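Local coordinates for protein putative C39-like peptidase (Bacillus anthracis, PDB 3ERV) that is of unknown function but is probably a cysteine peptidase of the C39-like family, in the papain-like clan CA, at residues A[106-111]-A[217-222]; A[154-159]-A[174-179]. All coordinates share one frame; numbering follows the deposited sequence.

Interaction 1: A[106-111]-A[217-222]; sequences GVYHGP and GSQAIS
With CG of Q219 placed anti to its own carbonyl carbon (chi1 -42°) and the chain extended beyond it, the terminal amide reaches the turn at Y108 and H109. Y108 makes the matching choice at chi1 and offers a ring face to that amide. NE2 of Q219 lies 3.3 Å above the plane of the Y108 ring, over its centre, and the amide stands almost upright on the ring. The same nitrogen donates to the carbonyl of M216, while the Y108 hydroxyl is hydrogen-bonded to Y105 and S172. OE1 of Q219 accepts the backbone N-H of H109 at 2.9 Å, with the donor almost straight ahead of the carbonyl (C=O...N 176°) but the bond bent at the hydrogen (N-H...O 144°). Y108 is the N-cap residue of helix 109-119, and the N-H of H109, the first helical residue, is taken by the glutamine, whose length lets it reach across from the other segment. The contact thus joins the start of this helix to the chain leading into strand 220-223, which lies between strands 124-126 and 145-150 of the antiparallel sheet. Just before this, G217 closes helix 206-215 as the C-prime residue of a Schellman motif, and its positive phi suits glycine. The H109 ring meets the amide edge-on, CD2 standing 3.4 Å from OE1 of Q219, and its ND1 is held by D126 of strand 124-126. Farther along, CD1 of I221 comes within 3.8 Å of the carbonyl O of H109, and the branched apolar side chain also packs on F113 and A116.

Interaction 2: A[154-159]-A[174-179]; sequences APLDED and TYNEHC
The backbones of 154-159 and 174-179 keep well apart, the CA atoms of L156 and N176 being 9.2 Å from each other, so only side chains bridge them. On one side, T174 to E177 form a type I beta turn, closed by the bond from E177 N to T174 O, which leads into strand 177-185. On the other, the chain is an irregular loop in which OD2 of D157 accepts the N-H of D159, an Asx turn at the start of a 3-10 segment. Between them L156 sends its CD1 methyl to the turn, 3.7 Å from OG1 of T174 and 3.8 Å from CB of N176. L156 and T174 meet tip to tip, whereas N176 lies obliquely across the leucine. With OG1 anti to the backbone N (chi1 167°), T174 turns its hydroxyl oxygen back over the turn. There it accepts N176 N at 3.2 Å, an ST turn, and N176 ND2 at 3.1 Å; the first bond ties the backbone of the turn, the second holds the asparagine amide beside the threonine. The leucine methyl suits the place because it also meets carbon here, CB of N176 and CG2 of T174, while the polar atoms of these residues bond to each other. L156 also touches N150 of strand 145-150 and gives its N-H to Q215, and neighbouring P155 packs on helix 206-215, so the loop runs between that helix and the turn that starts strand 177-185.

Along the chain the order is 106-111, 154-159, 174-179, 217-222, so both halves of interaction 2 fall between the halves of interaction 1. Their centres lie about 15 Å apart, and the contacts meet where G106 and V107 pack against E177. Both reach the seven-stranded antiparallel sheet, interaction 1 through strand 220-223 and interaction 2 through strand 177-185; strand 145-150 pairs with both. Interaction 1 is buried near the middle of the chain, interaction 2 more peripheral. H178, on strand 177-185, touches C50 of helix 50-61 and bonds to D194, consistent with a Cys-His-Asp triad as in papain-like peptidases; segment 174-179 therefore carries the probable catalytic histidine two residues beyond N176, the last residue touching 154-159.

Interaction 1: A[106-111]-A[217-222]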
ATOM      1  N   GLY A 106      -0.687  10.240  -3.356  1.00 43.41           N
ATOM      2  CA  GLY A 106      -0.240   8.842  -3.186  1.00 43.46           C
ATOM      3  C   GLY A 106      -0.479   8.163  -4.514  1.00 43.46           C
ATOM      4  O   GLY A 106      -0.675   8.835  -5.543  1.00 43.64           O
ATOM      5  N   VAL A 107      -0.496   6.841  -4.499  1.00 43.66           N
ATOM      6  CA  VAL A 107      -0.611   6.073  -5.725  1.00 44.01           C
ATOM      7  C   VAL A 107      -1.437   4.850  -5.369  1.00 44.75           C
ATOM      8  O   VAL A 107      -1.358   4.349  -4.247  1.00 46.91           O
ATOM      9  CB  VAL A 107       0.789   5.671  -6.294  1.00 43.21           C
ATOM     10  CG1 VAL A 107       1.523   4.785  -5.280  1.00 44.77           C
ATOM     11  CG2 VAL A 107       0.631   4.921  -7.616  1.00 41.75           C
ATOM     12  N   TYR A 108      -2.254   4.380  -6.302  1.00 45.01           N
ATOM     13  CA  TYR A 108      -3.129   3.257  -6.022  1.00 45.14           C
ATOM     14  C   TYR A 108      -2.530   1.957  -6.587  1.00 45.52           C
ATOM     15  O   TYR A 108      -1.397   1.924  -7.049  1.00 44.38           O
ATOM     16  CB  TYR A 108      -4.549   3.542  -6.533  1.00 45.54           C
ATOM     17  CG  TYR A 108      -5.371   4.448  -5.614  1.00 46.26           C
ATOM     18  CD1 TYR A 108      -4.846   4.875  -4.385  1.00 45.53           C
ATOM     19  CD2 TYR A 108      -6.698   4.846  -5.948  1.00 48.09           C
ATOM     20  CE1 TYR A 108      -5.573   5.683  -3.521  1.00 44.29           C
ATOM     21  CE2 TYR A 108      -7.450   5.661  -5.073  1.00 46.05           C
ATOM     22  CZ  TYR A 108      -6.870   6.071  -3.845  1.00 46.25           C
ATOM     23  OH  TYR A 108      -7.550   6.883  -2.923  1.00 49.03           O
ATOM     24  N   HIS A 109      -3.299   0.878  -6.541  1.00 45.93           N
ATOM     25  CA  HIS A 109      -2.774  -0.429  -6.813  1.00 45.97           C
ATOM     26  C   HIS A 109      -2.231  -0.637  -8.259  1.00 46.14           C
ATOM     27  O   HIS A 109      -1.266  -1.362  -8.451  1.00 45.55           O
ATOM     28  CB  HIS A 109      -3.835  -1.487  -6.467  1.00 46.45           C
ATOM     29  CG  HIS A 109      -4.960  -1.546  -7.455  1.00 45.56           C
ATOM     30  ND1 HIS A 109      -4.966  -2.426  -8.521  1.00 48.08           N
ATOM     31  CD2 HIS A 109      -6.095  -0.812  -7.565  1.00 45.70           C
ATOM     32  CE1 HIS A 109      -6.066  -2.238  -9.241  1.00 48.04           C
ATOM     33  NE2 HIS A 109      -6.769  -1.267  -8.677  1.00 49.95           N
ATOM     34  N   GLY A 110      -2.834  -0.019  -9.274  1.00 46.38           N
ATOM     35  CA  GLY A 110      -2.393  -0.309 -10.665  1.00 46.00           C
ATOM     36  C   GLY A 110      -0.907  -0.015 -10.919  1.00 45.99           C
ATOM     37  O   GLY A 110      -0.084  -0.915 -11.239  1.00 46.65           O
ATOM     38  N   PRO A 111      -0.536   1.254 -10.795  1.00 45.23           N
ATOM     39  CA  PRO A 111       0.840   1.731 -11.002  1.00 44.76           C
ATOM     40  C   PRO A 111       1.754   1.055  -9.982  1.00 45.63           C
ATOM     41  O   PRO A 111       2.887   0.693 -10.272  1.00 43.55           O
ATOM     42  CB  PRO A 111       0.727   3.254 -10.703  1.00 45.78           C
ATOM     43  CG  PRO A 111      -0.794   3.570 -10.891  1.00 43.93           C
ATOM     44  CD  PRO A 111      -1.459   2.320 -10.381  1.00 44.35           C
ATOM     45  N   GLY A 217     -11.158   0.356  -1.290  1.00 51.49           N
ATOM     46  CA  GLY A 217     -11.204  -0.216  -2.619  1.00 49.92           C
ATOM     47  C   GLY A 217     -10.681  -1.641  -2.659  1.00 50.03           C
ATOM     48  O   GLY A 217     -10.447  -2.190  -3.733  1.00 49.36           O
ATOM     49  N   SER A 218     -10.480  -2.234  -1.492  1.00 49.47           N
ATOM     50  CA  SER A 218      -9.888  -3.578  -1.409  1.00 49.33           C
ATOM     51  C   SER A 218      -8.552  -3.711  -2.192  1.00 48.52           C
ATOM     52  O   SER A 218      -8.301  -4.740  -2.822  1.00 48.33           O
ATOM     53  CB  SER A 218     -10.901  -4.615  -1.916  1.00 50.12           C
ATOM     54  OG  SER A 218     -11.909  -4.827  -0.937  1.00 50.89           O
ATOM     55  N   GLN A 219      -7.725  -2.665  -2.161  1.00 47.98           N
ATOM     56  CA  GLN A 219      -6.521  -2.629  -2.980  1.00 47.92           C
ATOM     57  C   GLN A 219      -5.373  -3.392  -2.304  1.00 47.38           C
ATOM     58  O   GLN A 219      -5.056  -3.133  -1.135  1.00 46.75           O
ATOM     59  CB  GLN A 219      -6.094  -1.221  -3.260  1.00 47.54           C
ATOM     60  CG  GLN A 219      -7.211  -0.221  -3.601  1.00 49.83           C
ATOM     61  CD  GLN A 219      -6.591   1.093  -4.043  1.00 49.33           C
ATOM     62  OE1 GLN A 219      -5.596   1.072  -4.757  1.00 50.25           O
ATOM     63  NE2 GLN A 219      -7.140   2.235  -3.602  1.00 45.76           N
ATOM     64  N   ALA A 220      -4.760  -4.329  -3.033  1.00 46.49           N
ATOM     65  CA  ALA A 220      -3.692  -5.160  -2.440  1.00 46.80           C
ATOM     66  C   ALA A 220      -2.777  -5.758  -3.461  1.00 47.06           C
ATOM     67  O   ALA A 220      -3.216  -6.185  -4.509  1.00 48.22           O
ATOM     68  CB  ALA A 220      -4.269  -6.256  -1.593  1.00 46.13           C
ATOM     69  N   ILE A 221      -1.484  -5.765  -3.151  1.00 47.49           N
ATOM     70  CA  ILE A 221      -0.457  -6.309  -4.043  1.00 47.59           C
ATOM     71  C   ILE A 221       0.343  -7.368  -3.262  1.00 47.17           C
ATOM     72  O   ILE A 221       0.711  -7.160  -2.104  1.00 45.44           O
ATOM     73  CB  ILE A 221       0.553  -5.229  -4.517  1.00 48.02           C
ATOM     74  CG1 ILE A 221      -0.112  -4.087  -5.302  1.00 49.67           C
ATOM     75  CG2 ILE A 221       1.744  -5.851  -5.285  1.00 46.41           C
ATOM     76  CD1 ILE A 221      -0.939  -4.581  -6.406  1.00 54.89           C
ATOM     77  N   SER A 222       0.654  -8.480  -3.903  1.00 46.68           N
ATOM     78  CA  SER A 222       1.556  -9.438  -3.272  1.00 47.23           C
ATOM     79  C   SER A 222       2.406 -10.120  -4.338  1.00 47.61           C
ATOM     80  O   SER A 222       2.618  -9.558  -5.429  1.00 46.98           O
ATOM     81  CB  SER A 222       0.775 -10.468  -2.428  1.00 47.67           C
ATOM     82  OG  SER A 222       1.672 -11.303  -1.681  1.00 47.95           O
TER

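Interaction 2: A[154-159]-A[174-179]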
ATOM      1  N   ALA A 154      -9.558   2.175  10.526  1.00 57.54           N
ATOM      2  CA  ALA A 154     -10.983   1.958  10.757  1.00 58.30           C
ATOM      3  C   ALA A 154     -11.750   2.711   9.697  1.00 58.30           C
ATOM      4  O   ALA A 154     -11.229   3.666   9.096  1.00 57.26           O
ATOM      5  CB  ALA A 154     -11.397   2.412  12.177  1.00 58.09           C
ATOM      6  N   PRO A 155     -12.993   2.275   9.443  1.00 59.10           N
ATOM      7  CA  PRO A 155     -13.810   2.918   8.411  1.00 59.40           C
ATOM      8  C   PRO A 155     -13.985   4.419   8.699  1.00 60.46           C
ATOM      9  O   PRO A 155     -14.029   4.868   9.876  1.00 60.41           O
ATOM     10  CB  PRO A 155     -15.135   2.154   8.484  1.00 59.92           C
ATOM     11  CG  PRO A 155     -14.737   0.795   9.060  1.00 60.48           C
ATOM     12  CD  PRO A 155     -13.654   1.106  10.049  1.00 58.93           C
ATOM     13  N   LEU A 156     -14.023   5.213   7.643  1.00 60.71           N
ATOM     14  CA  LEU A 156     -14.108   6.631   7.831  1.00 60.59           C
ATOM     15  C   LEU A 156     -15.513   7.025   7.480  1.00 61.51           C
ATOM     16  O   LEU A 156     -16.168   6.402   6.625  1.00 60.72           O
ATOM     17  CB  LEU A 156     -13.122   7.386   6.934  1.00 60.89           C
ATOM     18  CG  LEU A 156     -11.619   7.263   7.235  1.00 60.42           C
ATOM     19  CD1 LEU A 156     -10.751   7.879   6.113  1.00 57.74           C
ATOM     20  CD2 LEU A 156     -11.264   7.830   8.611  1.00 57.25           C
ATOM     21  N   ASP A 157     -15.976   8.059   8.167  1.00 62.73           N
ATOM     22  CA  ASP A 157     -17.196   8.729   7.818  1.00 64.36           C
ATOM     23  C   ASP A 157     -17.084   9.234   6.392  1.00 63.98           C
ATOM     24  O   ASP A 157     -16.030   9.711   5.973  1.00 63.48           O
ATOM     25  CB  ASP A 157     -17.333   9.931   8.737  1.00 65.72           C
ATOM     26  CG  ASP A 157     -18.733  10.474   8.778  1.00 70.46           C
ATOM     27  OD1 ASP A 157     -19.288  10.474   9.907  1.00 75.68           O
ATOM     28  OD2 ASP A 157     -19.272  10.910   7.710  1.00 73.23           O
ATOM     29  N   GLU A 158     -18.192   9.185   5.675  1.00 64.23           N
ATOM     30  CA  GLU A 158     -18.238   9.611   4.288  1.00 65.49           C
ATOM     31  C   GLU A 158     -17.745  11.019   4.042  1.00 65.12           C
ATOM     32  O   GLU A 158     -17.236  11.311   2.969  1.00 64.95           O
ATOM     33  CB  GLU A 158     -19.666   9.511   3.752  1.00 66.37           C
ATOM     34  CG  GLU A 158     -19.998   8.183   3.126  1.00 70.40           C
ATOM     35  CD  GLU A 158     -19.295   7.998   1.783  1.00 77.64           C
ATOM     36  OE1 GLU A 158     -18.994   6.828   1.438  1.00 79.02           O
ATOM     37  OE2 GLU A 158     -19.033   9.028   1.090  1.00 80.28           O
ATOM     38  N   ASP A 159     -17.920  11.905   5.019  1.00 65.14           N
ATOM     39  CA  ASP A 159     -17.577  13.312   4.814  1.00 65.02           C
ATOM     40  C   ASP A 159     -16.082  13.577   4.868  1.00 63.80           C
ATOM     41  O   ASP A 159     -15.631  14.662   4.468  1.00 63.60           O
ATOM     42  CB  ASP A 159     -18.333  14.229   5.794  1.00 66.12           C
ATOM     43  CG  ASP A 159     -18.119  13.852   7.251  1.00 69.23           C
ATOM     44  OD1 ASP A 159     -17.205  13.038   7.558  1.00 72.66           O
ATOM     45  OD2 ASP A 159     -18.866  14.400   8.110  1.00 73.65           O
ATOM     46  N   THR A 174      -8.912  10.502   0.323  1.00 52.97           N
ATOM     47  CA  THR A 174      -8.923  11.038   1.649  1.00 53.52           C
ATOM     48  C   THR A 174      -7.479  11.302   2.032  1.00 53.94           C
ATOM     49  O   THR A 174      -6.634  10.456   1.779  1.00 52.87           O
ATOM     50  CB  THR A 174      -9.560  10.077   2.710  1.00 53.14           C
ATOM     51  OG1 THR A 174      -9.241  10.589   4.007  1.00 55.98           O
ATOM     52  CG2 THR A 174      -9.019   8.638   2.615  1.00 52.62           C
ATOM     53  N   TYR A 175      -7.206  12.442   2.679  1.00 54.47           N
ATOM     54  CA  TYR A 175      -5.829  12.762   3.060  1.00 56.06           C
ATOM     55  C   TYR A 175      -5.364  11.962   4.266  1.00 55.47           C
ATOM     56  O   TYR A 175      -4.310  12.205   4.821  1.00 56.95           O
ATOM     57  CB  TYR A 175      -5.665  14.262   3.277  1.00 58.06           C
ATOM     58  CG  TYR A 175      -6.507  15.087   2.316  1.00 61.77           C
ATOM     59  CD1 TYR A 175      -6.028  15.440   1.047  1.00 64.67           C
ATOM     60  CD2 TYR A 175      -7.796  15.516   2.686  1.00 69.04           C
ATOM     61  CE1 TYR A 175      -6.805  16.211   0.169  1.00 67.68           C
ATOM     62  CE2 TYR A 175      -8.593  16.299   1.825  1.00 69.40           C
ATOM     63  CZ  TYR A 175      -8.095  16.631   0.566  1.00 71.48           C
ATOM     64  OH  TYR A 175      -8.884  17.395  -0.279  1.00 73.65           O
ATOM     65  N   ASN A 176      -6.186  11.012   4.651  1.00 54.35           N
ATOM     66  CA  ASN A 176      -5.878   9.969   5.611  1.00 54.65           C
ATOM     67  C   ASN A 176      -5.251   8.743   4.895  1.00 52.77           C
ATOM     68  O   ASN A 176      -4.914   7.768   5.548  1.00 52.08           O
ATOM     69  CB  ASN A 176      -7.248   9.446   6.159  1.00 55.19           C
ATOM     70  CG  ASN A 176      -7.810  10.298   7.253  1.00 60.66           C
ATOM     71  OD1 ASN A 176      -7.585  10.010   8.428  1.00 66.95           O
ATOM     72  ND2 ASN A 176      -8.563  11.354   6.890  1.00 63.89           N
ATOM     73  N   GLU A 177      -5.225   8.750   3.556  1.00 51.30           N
ATOM     74  CA  GLU A 177      -4.745   7.570   2.793  1.00 51.10           C
ATOM     75  C   GLU A 177      -3.406   7.106   3.341  1.00 49.54           C
ATOM     76  O   GLU A 177      -2.519   7.918   3.599  1.00 49.12           O
ATOM     77  CB  GLU A 177      -4.572   7.883   1.288  1.00 51.06           C
ATOM     78  CG  GLU A 177      -4.118   6.663   0.418  1.00 53.12           C
ATOM     79  CD  GLU A 177      -2.617   6.632   0.025  1.00 54.01           C
ATOM     80  OE1 GLU A 177      -1.839   7.535   0.404  1.00 54.25           O
ATOM     81  OE2 GLU A 177      -2.204   5.660  -0.664  1.00 55.06           O
ATOM     82  N   HIS A 178      -3.264   5.800   3.481  1.00 49.15           N
ATOM     83  CA  HIS A 178      -2.065   5.208   4.004  1.00 48.90           C
ATOM     84  C   HIS A 178      -1.775   3.827   3.376  1.00 48.67           C
ATOM     85  O   HIS A 178      -2.650   3.179   2.753  1.00 49.15           O
ATOM     86  CB  HIS A 178      -2.161   5.127   5.530  1.00 48.78           C
ATOM     87  CG  HIS A 178      -0.841   4.868   6.212  1.00 50.07           C
ATOM     88  ND1 HIS A 178       0.345   5.449   5.797  1.00 51.48           N
ATOM     89  CD2 HIS A 178      -0.523   4.090   7.275  1.00 51.25           C
ATOM     90  CE1 HIS A 178       1.332   5.046   6.577  1.00 51.10           C
ATOM     91  NE2 HIS A 178       0.835   4.215   7.479  1.00 52.88           N
ATOM     92  N   CYS A 179      -0.546   3.349   3.529  1.00 47.70           N
ATOM     93  CA  CYS A 179      -0.200   2.063   2.918  1.00 45.19           C
ATOM     94  C   CYS A 179       0.737   1.338   3.834  1.00 44.54           C
ATOM     95  O   CYS A 179       1.695   1.910   4.323  1.00 44.68           O
ATOM     96  CB  CYS A 179       0.428   2.282   1.533  1.00 44.98           C
ATOM     97  SG  CYS A 179       0.964   0.762   0.733  1.00 42.96           S
TER